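Local coordinates for glutamate racemase (PDB 3OUT), which belongs to the Asp/Glu/hydantoin racemase family of two-lobed alpha/beta proteins and is modelled with D-glutamic acid in its pocket, at residues 36-41 / 59-64; 53-58 / 85-90; 20-25 / 72-77; 248-251 / 255-258. One frame throughout, in Å; residues are numbered along the deposited sequence.

Overall arrangement
Three of the four contacts build the layers around the six-stranded parallel sheet, and the fourth lies near an edge of that sheet. Interactions 1 and 2 share helix 51-67, which faces strand 35-39 in one and helix 78-92 in the other; their centres are 11 Å apart, and Ala59 CB lies 3.8 Å from Ile87 CG2 where they meet. Interaction 3 brings helix 20-29 to strand 72-75 and holds Cys77 of the D-glutamic acid pocket. The side chains of Thr61 (interaction 1) and Ala58 (interaction 2) each lie about 11 Å from that ligand. Interaction 4 touches interaction 3 through Leu20, whose CD1 is 4.1 Å from Met257 SE, and lies about 18 Å, nearest atoms, from interaction 2.

Interaction 1: 36-41 / 59-64; sequences IYFGDI and AQTAKF
Phe38, pointing from strand 35-39, meets Thr61 and Phe64, one turn apart on helix 51-67. No hydrogen bond crosses this buried contact. The non-aromatic part comes from Thr61: its methyl CG2 approaches the Phe38 ring at a slant and comes within 3.5 Å of Phe38 CD2, while Thr61 OG1 passes 3.6 Å from Phe38 CE2. A short branched residue suits this place, since it puts a methyl on the ring while the helix stays close. The aromatic part is the Phe38-Phe64 pair. Their centroids are 5.0 Å apart and the planes meet at 59°, neither stacked nor perpendicular. Phe38 CE1 sits over one face of the Phe64 ring, nearer its rim than its centre, and Phe38 CD1 is 3.6 Å from Phe64 CD1. Phe64 gets there with CG trans to its own backbone N (chi1 180°), which carries the ring out from the helix toward the strand. Arg51 of a second subunit also packs on Phe64. Just beyond the strand, Asp40 OD2 forms a salt bridge with Arg43 and a hydrogen bond with Tyr46. Two phenylalanines and a threonine methyl joining strand 35-39 to the helix that leads on to strand 72-75 are the packing of a beta-alpha-beta crossover in a parallel alpha/beta fold.

Interaction 2: 53-58 / 85-90; sequences TIQKFA and KDIVQE
Gln55 of helix 51-67 lies against Ile87 of helix 78-92, and almost its whole length touches one branch of the isoleucine. Its CB starts the contact, 4.1 Å from Ile87 CG1. The next carbon, CG, lies at 4.0 Å from the same Ile87 CG1; with CG beside the backbone N (chi1 -66°), the chain runs out extended across Ile87. At CD the approach is closest, 3.8 Å to Ile87 CG1. Of the two tip atoms, OE1 reaches Ile87 CD1 at 4.0 Å, and NE2, equally near Ile87 CG1, also donates a hydrogen bond to the backbone O of Ile83 one turn earlier in helix 78-92. The extended glutamine and the isoleucine branch cross at about a right angle. Glutamine suits this place because its methylene groups and amide carbon pack against an apolar side chain while its amide still bonds to the neighbouring helix. One turn on, Ala58 CB meets Val88 CG2 at 4.2 Å; the small methyl allows the helices to come close, with Ala58 CA and Val88 CA 6.8 Å apart. Phe13 of strand 10-14 touches both Ala58 and Val88. Two neighbouring helices packed side by side over one face of a parallel sheet are characteristic of layered alpha/beta folds.

Interaction 3: 20-25 / 72-77; sequences LTIVKN and AIIIAC. With DGL (D-glutamic acid), chain E.
Ile22 of helix 20-29 touches Ile74 of strand 72-75 and Ala76 just beyond its end, a helix-on-sheet contact of the three-layer alpha/beta sandwich to which this lobe belongs. Side chains alternate along the strand and its exit: Ile74 and Ala76 turn to helix 20-29, while Ile75, between them, turns to the opposite face and packs on Ile80 and Val88 of helix 78-92. The two isoleucines reach for each other tip to tip. Ile22 CD1 lies 3.7 Å from Ile74 CD1, and the other branch of the helix residue, CG2, is 3.8 Å from that same Ile74 CD1. Ile74 holds its long branch trans to the backbone N (chi1 171°), which extends CD1 toward the helix at the cost of placing CG2 between the N and the carbonyl carbon. With CG1 of Ile22 beside the backbone N (chi1 -71°), this branch lies against Ala76, whose CB is 3.6 Å from Ile22 CG1. Branched side chains fill the space between layers, whereas alanine suits the spot just past the strand where the helix lies close. Val12 of the adjacent strand 10-14 touches both isoleucines. Just past Ala76 the chain enters the ligand pocket: Cys77 stands at the N-cap of helix 78-92, its side chain capping a backbone N there, and its SG lies 3.7 Å from CD of the bound D-glutamic acid.

Interaction 4: 248-251 / 255-258; sequences VGEM and TEMQ
Glu250 accepts a hydrogen bond from the backbone of Met257, a selenomethionine: Met257 N lies 2.8 Å from Glu250 OE2, and the N-H points at that oxygen nearly straight, at 163°. The donor comes from above the carboxylate, 51° out of its plane. Around this bond the glutamate makes lesser contacts, its CG 3.5 Å from Thr255 O and its OE2 3.5 Å from Glu256 CA. Farther along, the terminal methyl CE of Met257 curls back to 4.0 Å from Glu250 CG and to 4.5 Å from Gly249 CA, where the lack of a side chain permits so close an approach. A flexible, unbranched residue fits this bent path. Arginines make up the next shell. Glu250 OE1 forms a salt bridge with Arg246 one turn back, and OE2 another with Arg246 of a neighbouring subunit, which also pairs with Glu256; these positive charges probably offset the like charges of the two glutamates. Glutamate suits the place because one carboxylate can serve the loop, its own helix and the interface. Met257, whose N is the donor, centres an inverse gamma turn in the loop. The contact ties helix 245-253 to the loop leading into strand 259-262, the outermost of the sheet within this chain, beside helix 20-29.

Interaction 1: 36-41 / 59-64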
# COMPACT_ATOMS: atom_id res chain seq x y z
N ILE B 36 -12.64 17.39 -6.84
CA ILE B 36 -11.48 16.69 -6.32
C ILE B 36 -11.27 15.49 -7.25
O ILE B 36 -12.14 14.63 -7.34
CB ILE B 36 -11.71 16.16 -4.89
CG1 ILE B 36 -11.85 17.30 -3.90
CG2 ILE B 36 -10.57 15.19 -4.51
CD1 ILE B 36 -12.19 16.84 -2.43
N TYR B 37 -10.15 15.47 -7.95
CA TYR B 37 -9.73 14.33 -8.73
C TYR B 37 -8.79 13.46 -7.85
O TYR B 37 -7.87 13.99 -7.21
CB TYR B 37 -8.97 14.78 -9.97
CG TYR B 37 -8.26 13.64 -10.69
CD1 TYR B 37 -8.93 12.88 -11.64
CD2 TYR B 37 -6.92 13.35 -10.45
CE1 TYR B 37 -8.32 11.80 -12.27
CE2 TYR B 37 -6.30 12.27 -11.08
CZ TYR B 37 -6.97 11.52 -11.99
OH TYR B 37 -6.36 10.44 -12.63
N PHE B 38 -9.03 12.15 -7.86
CA PHE B 38 -8.11 11.20 -7.21
C PHE B 38 -7.54 10.25 -8.21
O PHE B 38 -8.28 9.55 -8.90
CB PHE B 38 -8.78 10.39 -6.10
CG PHE B 38 -7.78 9.73 -5.17
CD1 PHE B 38 -7.48 10.32 -3.96
CD2 PHE B 38 -7.09 8.59 -5.55
CE1 PHE B 38 -6.50 9.78 -3.13
CE2 PHE B 38 -6.13 8.03 -4.72
CZ PHE B 38 -5.84 8.65 -3.51
N GLY B 39 -6.22 10.18 -8.27
CA GLY B 39 -5.58 9.16 -9.09
C GLY B 39 -4.55 8.40 -8.28
O GLY B 39 -3.65 9.01 -7.67
N ASP B 40 -4.68 7.08 -8.27
CA ASP B 40 -3.74 6.18 -7.57
C ASP B 40 -2.54 5.89 -8.46
O ASP B 40 -2.24 4.74 -8.80
CB ASP B 40 -4.47 4.89 -7.17
CG ASP B 40 -3.68 4.00 -6.26
OD1 ASP B 40 -2.65 4.44 -5.68
OD2 ASP B 40 -4.10 2.82 -6.13
N ILE B 41 -1.83 6.95 -8.80
CA ILE B 41 -0.67 6.90 -9.72
C ILE B 41 0.44 5.92 -9.24
O ILE B 41 1.16 5.35 -10.06
CB ILE B 41 -0.11 8.32 -10.01
CG1 ILE B 41 -1.21 9.33 -10.38
CG2 ILE B 41 0.91 8.28 -11.17
CD1 ILE B 41 -2.20 8.86 -11.50
N ALA B 59 -11.47 0.35 -2.36
CA ALA B 59 -12.02 0.65 -1.03
C ALA B 59 -11.22 1.77 -0.36
O ALA B 59 -11.78 2.64 0.27
CB ALA B 59 -12.11 -0.60 -0.15
N GLN B 60 -9.90 1.80 -0.55
CA GLN B 60 -9.08 2.83 0.05
C GLN B 60 -9.40 4.21 -0.53
O GLN B 60 -9.60 5.17 0.22
CB GLN B 60 -7.59 2.51 -0.16
CG GLN B 60 -7.11 1.20 0.50
CD GLN B 60 -5.64 1.06 0.32
OE1 GLN B 60 -5.19 0.80 -0.78
NE2 GLN B 60 -4.87 1.29 1.39
N THR B 61 -9.46 4.32 -1.87
CA THR B 61 -9.76 5.60 -2.54
C THR B 61 -11.16 6.06 -2.13
O THR B 61 -11.36 7.22 -1.88
CB THR B 61 -9.65 5.49 -4.05
OG1 THR B 61 -8.28 5.17 -4.36
CG2 THR B 61 -10.03 6.81 -4.74
N ALA B 62 -12.11 5.16 -2.07
CA ALA B 62 -13.47 5.51 -1.66
C ALA B 62 -13.49 6.14 -0.30
O ALA B 62 -14.12 7.20 -0.09
CB ALA B 62 -14.43 4.29 -1.72
N LYS B 63 -12.77 5.53 0.65
CA LYS B 63 -12.73 6.06 2.00
C LYS B 63 -12.07 7.44 2.01
O LYS B 63 -12.51 8.34 2.73
CB LYS B 63 -12.05 5.09 2.97
CG LYS B 63 -12.86 3.82 3.11
CD LYS B 63 -12.10 2.70 3.84
CE LYS B 63 -12.87 1.39 3.77
NZ LYS B 63 -12.15 0.25 4.52
N PHE B 64 -10.99 7.62 1.25
CA PHE B 64 -10.35 8.91 1.18
C PHE B 64 -11.33 9.96 0.68
O PHE B 64 -11.42 11.05 1.24
CB PHE B 64 -9.11 8.85 0.24
CG PHE B 64 -8.39 10.15 0.11
CD1 PHE B 64 -8.85 11.13 -0.74
CD2 PHE B 64 -7.27 10.41 0.88
CE1 PHE B 64 -8.19 12.33 -0.85
CE2 PHE B 64 -6.60 11.62 0.78
CZ PHE B 64 -7.07 12.58 -0.11

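Interaction 2: 53-58 / 85-90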
# COMPACT_ATOMS: atom_id res chain seq x y z
N THR B 53 -7.45 -7.50 -5.78
CA THR B 53 -6.59 -6.35 -5.56
C THR B 53 -7.23 -5.05 -6.01
O THR B 53 -7.11 -4.03 -5.33
CB THR B 53 -5.24 -6.57 -6.25
OG1 THR B 53 -4.55 -7.55 -5.49
CG2 THR B 53 -4.40 -5.30 -6.20
N ILE B 54 -7.95 -5.08 -7.13
CA ILE B 54 -8.66 -3.89 -7.58
C ILE B 54 -9.69 -3.48 -6.54
O ILE B 54 -9.79 -2.28 -6.25
CB ILE B 54 -9.30 -4.07 -8.97
CG1 ILE B 54 -8.18 -4.21 -10.04
CG2 ILE B 54 -10.25 -2.89 -9.26
CD1 ILE B 54 -8.65 -4.81 -11.36
N GLN B 55 -10.41 -4.44 -5.96
CA GLN B 55 -11.36 -4.11 -4.90
C GLN B 55 -10.70 -3.51 -3.65
O GLN B 55 -11.24 -2.58 -3.07
CB GLN B 55 -12.23 -5.30 -4.50
CG GLN B 55 -13.16 -5.72 -5.59
CD GLN B 55 -14.24 -6.71 -5.16
OE1 GLN B 55 -14.18 -7.32 -4.10
NE2 GLN B 55 -15.30 -6.79 -5.96
N LYS B 56 -9.56 -4.08 -3.23
CA LYS B 56 -8.80 -3.57 -2.10
C LYS B 56 -8.41 -2.12 -2.34
O LYS B 56 -8.67 -1.26 -1.48
CB LYS B 56 -7.54 -4.43 -1.88
CG LYS B 56 -6.73 -3.93 -0.70
CD LYS B 56 -5.43 -4.69 -0.54
CE LYS B 56 -4.63 -4.21 0.70
NZ LYS B 56 -5.21 -4.76 2.01
N PHE B 57 -7.86 -1.82 -3.52
CA PHE B 57 -7.40 -0.47 -3.84
C PHE B 57 -8.56 0.50 -3.88
O PHE B 57 -8.51 1.63 -3.30
CB PHE B 57 -6.72 -0.47 -5.22
CG PHE B 57 -5.39 -1.14 -5.28
CD1 PHE B 57 -4.71 -1.58 -4.16
CD2 PHE B 57 -4.81 -1.29 -6.54
CE1 PHE B 57 -3.46 -2.15 -4.30
CE2 PHE B 57 -3.58 -1.87 -6.69
CZ PHE B 57 -2.92 -2.28 -5.56
N ALA B 58 -9.67 0.08 -4.51
CA ALA B 58 -10.85 0.98 -4.65
C ALA B 58 -11.48 1.30 -3.30
O ALA B 58 -11.94 2.43 -3.12
CB ALA B 58 -11.92 0.34 -5.56
N LYS B 85 -17.60 -1.37 -8.31
CA LYS B 85 -18.67 -0.40 -8.15
C LYS B 85 -19.41 -0.62 -6.85
O LYS B 85 -19.71 0.34 -6.15
CB LYS B 85 -19.66 -0.46 -9.33
CG LYS B 85 -20.73 0.62 -9.33
CD LYS B 85 -21.60 0.52 -10.58
CE LYS B 85 -22.44 -0.75 -10.66
NZ LYS B 85 -23.53 -0.61 -11.71
N ASP B 86 -19.74 -1.87 -6.52
CA ASP B 86 -20.52 -2.12 -5.32
C ASP B 86 -19.74 -1.83 -4.03
O ASP B 86 -20.33 -1.32 -3.08
CB ASP B 86 -21.04 -3.57 -5.32
CG ASP B 86 -22.17 -3.79 -6.34
OD1 ASP B 86 -22.72 -2.81 -6.93
OD2 ASP B 86 -22.50 -4.96 -6.57
N ILE B 87 -18.45 -2.16 -4.02
CA ILE B 87 -17.54 -1.82 -2.92
C ILE B 87 -17.59 -0.32 -2.68
O ILE B 87 -17.72 0.15 -1.55
CB ILE B 87 -16.06 -2.22 -3.30
CG1 ILE B 87 -15.87 -3.77 -3.33
CG2 ILE B 87 -15.04 -1.55 -2.36
CD1 ILE B 87 -15.87 -4.39 -1.98
N VAL B 88 -17.51 0.46 -3.77
CA VAL B 88 -17.51 1.94 -3.66
C VAL B 88 -18.86 2.48 -3.18
O VAL B 88 -18.91 3.33 -2.29
CB VAL B 88 -17.09 2.64 -4.99
CG1 VAL B 88 -17.20 4.19 -4.88
CG2 VAL B 88 -15.66 2.22 -5.38
N GLN B 89 -19.94 1.99 -3.78
CA GLN B 89 -21.30 2.34 -3.37
C GLN B 89 -21.56 2.06 -1.88
O GLN B 89 -22.20 2.88 -1.19
CB GLN B 89 -22.31 1.63 -4.29
CG GLN B 89 -22.45 2.32 -5.66
CD GLN B 89 -23.31 1.58 -6.69
OE1 GLN B 89 -23.76 0.45 -6.48
NE2 GLN B 89 -23.47 2.21 -7.85
N GLU B 90 -21.06 0.94 -1.37
CA GLU B 90 -21.28 0.53 0.01
C GLU B 90 -20.60 1.49 0.98
O GLU B 90 -21.13 1.83 2.03
CB GLU B 90 -20.76 -0.89 0.24
CG GLU B 90 -21.22 -1.47 1.55
CD GLU B 90 -22.72 -1.77 1.55
OE1 GLU B 90 -23.36 -1.57 2.60
OE2 GLU B 90 -23.26 -2.21 0.50

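Interaction 3: 20-25 / 72-77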
# COMPACT_ATOMS: atom_id res chain seq x y z
N LEU B 20 -8.90 11.94 -16.13
CA LEU B 20 -8.80 13.40 -16.18
C LEU B 20 -9.75 13.96 -17.26
O LEU B 20 -10.15 15.12 -17.16
CB LEU B 20 -7.35 13.86 -16.41
CG LEU B 20 -6.48 13.62 -15.17
CD1 LEU B 20 -5.01 13.65 -15.50
CD2 LEU B 20 -6.86 14.72 -14.10
N THR B 21 -10.09 13.16 -18.26
CA THR B 21 -11.06 13.61 -19.24
C THR B 21 -12.42 13.95 -18.61
O THR B 21 -13.08 14.89 -19.08
CB THR B 21 -11.25 12.60 -20.36
OG1 THR B 21 -10.04 12.54 -21.14
CG2 THR B 21 -12.44 13.01 -21.22
N ILE B 22 -12.82 13.23 -17.56
CA ILE B 22 -14.10 13.50 -16.86
C ILE B 22 -14.03 14.87 -16.20
O ILE B 22 -15.03 15.60 -16.13
CB ILE B 22 -14.44 12.43 -15.79
CG1 ILE B 22 -14.81 11.11 -16.47
CG2 ILE B 22 -15.54 12.90 -14.82
CD1 ILE B 22 -16.25 11.01 -16.88
N VAL B 23 -12.85 15.24 -15.68
CA VAL B 23 -12.69 16.56 -15.11
C VAL B 23 -12.93 17.65 -16.18
O VAL B 23 -13.68 18.61 -15.96
CB VAL B 23 -11.29 16.71 -14.45
CG1 VAL B 23 -11.12 18.12 -13.88
CG2 VAL B 23 -11.17 15.68 -13.32
N LYS B 24 -12.32 17.45 -17.34
CA LYS B 24 -12.50 18.32 -18.49
C LYS B 24 -14.02 18.44 -18.83
O LYS B 24 -14.56 19.55 -19.02
CB LYS B 24 -11.68 17.79 -19.67
CG LYS B 24 -11.87 18.53 -21.00
CD LYS B 24 -11.36 17.71 -22.20
CE LYS B 24 -12.34 16.59 -22.63
NZ LYS B 24 -11.86 15.74 -23.79
N ASN B 25 -14.68 17.30 -18.89
CA ASN B 25 -16.08 17.28 -19.27
C ASN B 25 -16.91 18.05 -18.25
O ASN B 25 -17.74 18.79 -18.56
CB ASN B 25 -16.61 15.85 -19.39
CG ASN B 25 -16.04 15.08 -20.58
OD1 ASN B 25 -15.74 15.63 -21.59
ND2 ASN B 25 -15.97 13.83 -20.44
N ALA B 72 -21.01 13.89 -4.33
CA ALA B 72 -21.26 12.87 -5.35
C ALA B 72 -19.90 12.35 -5.83
O ALA B 72 -18.91 13.05 -5.77
CB ALA B 72 -22.04 13.44 -6.57
N ILE B 73 -19.91 11.12 -6.28
CA ILE B 73 -18.75 10.47 -6.88
C ILE B 73 -19.08 10.06 -8.30
O ILE B 73 -20.11 9.51 -8.54
CB ILE B 73 -18.34 9.26 -6.05
CG1 ILE B 73 -17.75 9.73 -4.72
CG2 ILE B 73 -17.28 8.38 -6.81
CD1 ILE B 73 -17.65 8.65 -3.66
N ILE B 74 -18.15 10.31 -9.23
CA ILE B 74 -18.18 9.68 -10.52
C ILE B 74 -16.96 8.78 -10.66
O ILE B 74 -15.82 9.25 -10.52
CB ILE B 74 -18.27 10.72 -11.67
CG1 ILE B 74 -18.09 10.08 -13.05
CG2 ILE B 74 -17.29 11.86 -11.48
CD1 ILE B 74 -18.79 10.97 -14.15
N ILE B 75 -17.20 7.52 -10.93
CA ILE B 75 -16.08 6.57 -11.21
C ILE B 75 -15.73 6.69 -12.70
O ILE B 75 -16.50 6.27 -13.57
CB ILE B 75 -16.43 5.15 -10.86
CG1 ILE B 75 -16.95 5.06 -9.41
CG2 ILE B 75 -15.22 4.23 -11.14
CD1 ILE B 75 -17.29 3.60 -8.95
N ALA B 76 -14.62 7.34 -12.96
CA ALA B 76 -14.13 7.65 -14.33
C ALA B 76 -13.52 6.44 -15.04
O ALA B 76 -13.47 6.40 -16.31
CB ALA B 76 -13.12 8.79 -14.27
N CYS B 77 -13.06 5.48 -14.23
CA CYS B 77 -12.30 4.33 -14.68
C CYS B 77 -13.24 3.16 -14.95
O CYS B 77 -14.03 2.76 -14.08
CB CYS B 77 -11.31 3.93 -13.58
SG CYS B 77 -10.36 2.45 -14.00
N DGL E . -6.16 3.74 -15.88
CA DGL E . -6.27 2.41 -16.58
C DGL E . -5.50 1.36 -15.85
O DGL E . -5.17 1.57 -14.66
CB DGL E . -7.70 1.89 -16.69
CG DGL E . -8.71 2.87 -17.31
CD DGL E . -10.06 2.27 -17.66
OE1 DGL E . -10.21 1.04 -17.60
OE2 DGL E . -10.96 3.06 -18.05
OXT DGL E . -5.25 0.26 -16.39

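Interaction 4: 248-251 / 255-258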
# COMPACT_ATOMS: atom_id res chain seq x y z
N VAL B 248 1.58 13.62 -19.44
CA VAL B 248 0.60 12.63 -19.91
C VAL B 248 -0.79 12.98 -19.34
O VAL B 248 -1.79 12.91 -20.06
CB VAL B 248 1.05 11.19 -19.66
CG1 VAL B 248 -0.00 10.18 -20.14
CG2 VAL B 248 2.38 10.91 -20.32
N GLY B 249 -0.86 13.39 -18.07
CA GLY B 249 -2.16 13.74 -17.50
C GLY B 249 -2.81 14.91 -18.20
O GLY B 249 -3.99 14.91 -18.47
N GLU B 250 -2.02 15.95 -18.49
CA GLU B 250 -2.55 17.16 -19.09
C GLU B 250 -2.90 16.94 -20.56
O GLU B 250 -3.73 17.68 -21.08
CB GLU B 250 -1.61 18.35 -18.86
CG GLU B 250 -1.59 18.72 -17.38
CD GLU B 250 -0.73 19.94 -17.06
OE1 GLU B 250 -0.10 20.54 -17.97
OE2 GLU B 250 -0.68 20.28 -15.87
N MSE B 251 -2.35 15.90 -21.18
CA MSE B 251 -2.82 15.44 -22.53
C MSE B 251 -4.31 15.06 -22.47
O MSE B 251 -5.06 15.40 -23.38
CB MSE B 251 -1.97 14.28 -23.07
CG MSE B 251 -2.34 13.80 -24.45
SE MSE B 251 -1.37 12.24 -25.07
CE MSE B 251 -2.03 10.81 -23.87
N THR B 255 -5.87 21.09 -20.02
CA THR B 255 -5.60 22.32 -19.31
C THR B 255 -4.64 21.98 -18.15
O THR B 255 -4.41 20.80 -17.87
CB THR B 255 -6.91 22.98 -18.79
OG1 THR B 255 -6.69 24.36 -18.53
CG2 THR B 255 -7.41 22.30 -17.52
N GLU B 256 -4.07 22.99 -17.50
CA GLU B 256 -3.09 22.75 -16.41
C GLU B 256 -3.72 22.16 -15.16
O GLU B 256 -4.75 22.68 -14.66
CB GLU B 256 -2.31 24.02 -16.01
CG GLU B 256 -1.37 23.74 -14.80
CD GLU B 256 -0.48 24.90 -14.40
OE1 GLU B 256 0.41 24.67 -13.54
OE2 GLU B 256 -0.67 26.03 -14.91
N MSE B 257 -3.06 21.14 -14.59
CA MSE B 257 -3.37 20.65 -13.24
C MSE B 257 -2.66 21.55 -12.24
O MSE B 257 -1.63 21.18 -11.66
CB MSE B 257 -2.88 19.24 -13.01
CG MSE B 257 -3.59 18.18 -13.77
SE MSE B 257 -2.89 16.37 -13.30
CE MSE B 257 -1.10 16.49 -14.15
N GLN B 258 -3.28 22.68 -11.97
CA GLN B 258 -2.64 23.76 -11.22
C GLN B 258 -2.47 23.45 -9.74
O GLN B 258 -1.39 23.75 -9.20
CB GLN B 258 -3.43 25.04 -11.39
CG GLN B 258 -3.03 26.20 -10.48
CD GLN B 258 -1.75 26.87 -10.87
OE1 GLN B 258 -0.67 26.24 -10.92
NE2 GLN B 258 -1.86 28.16 -11.19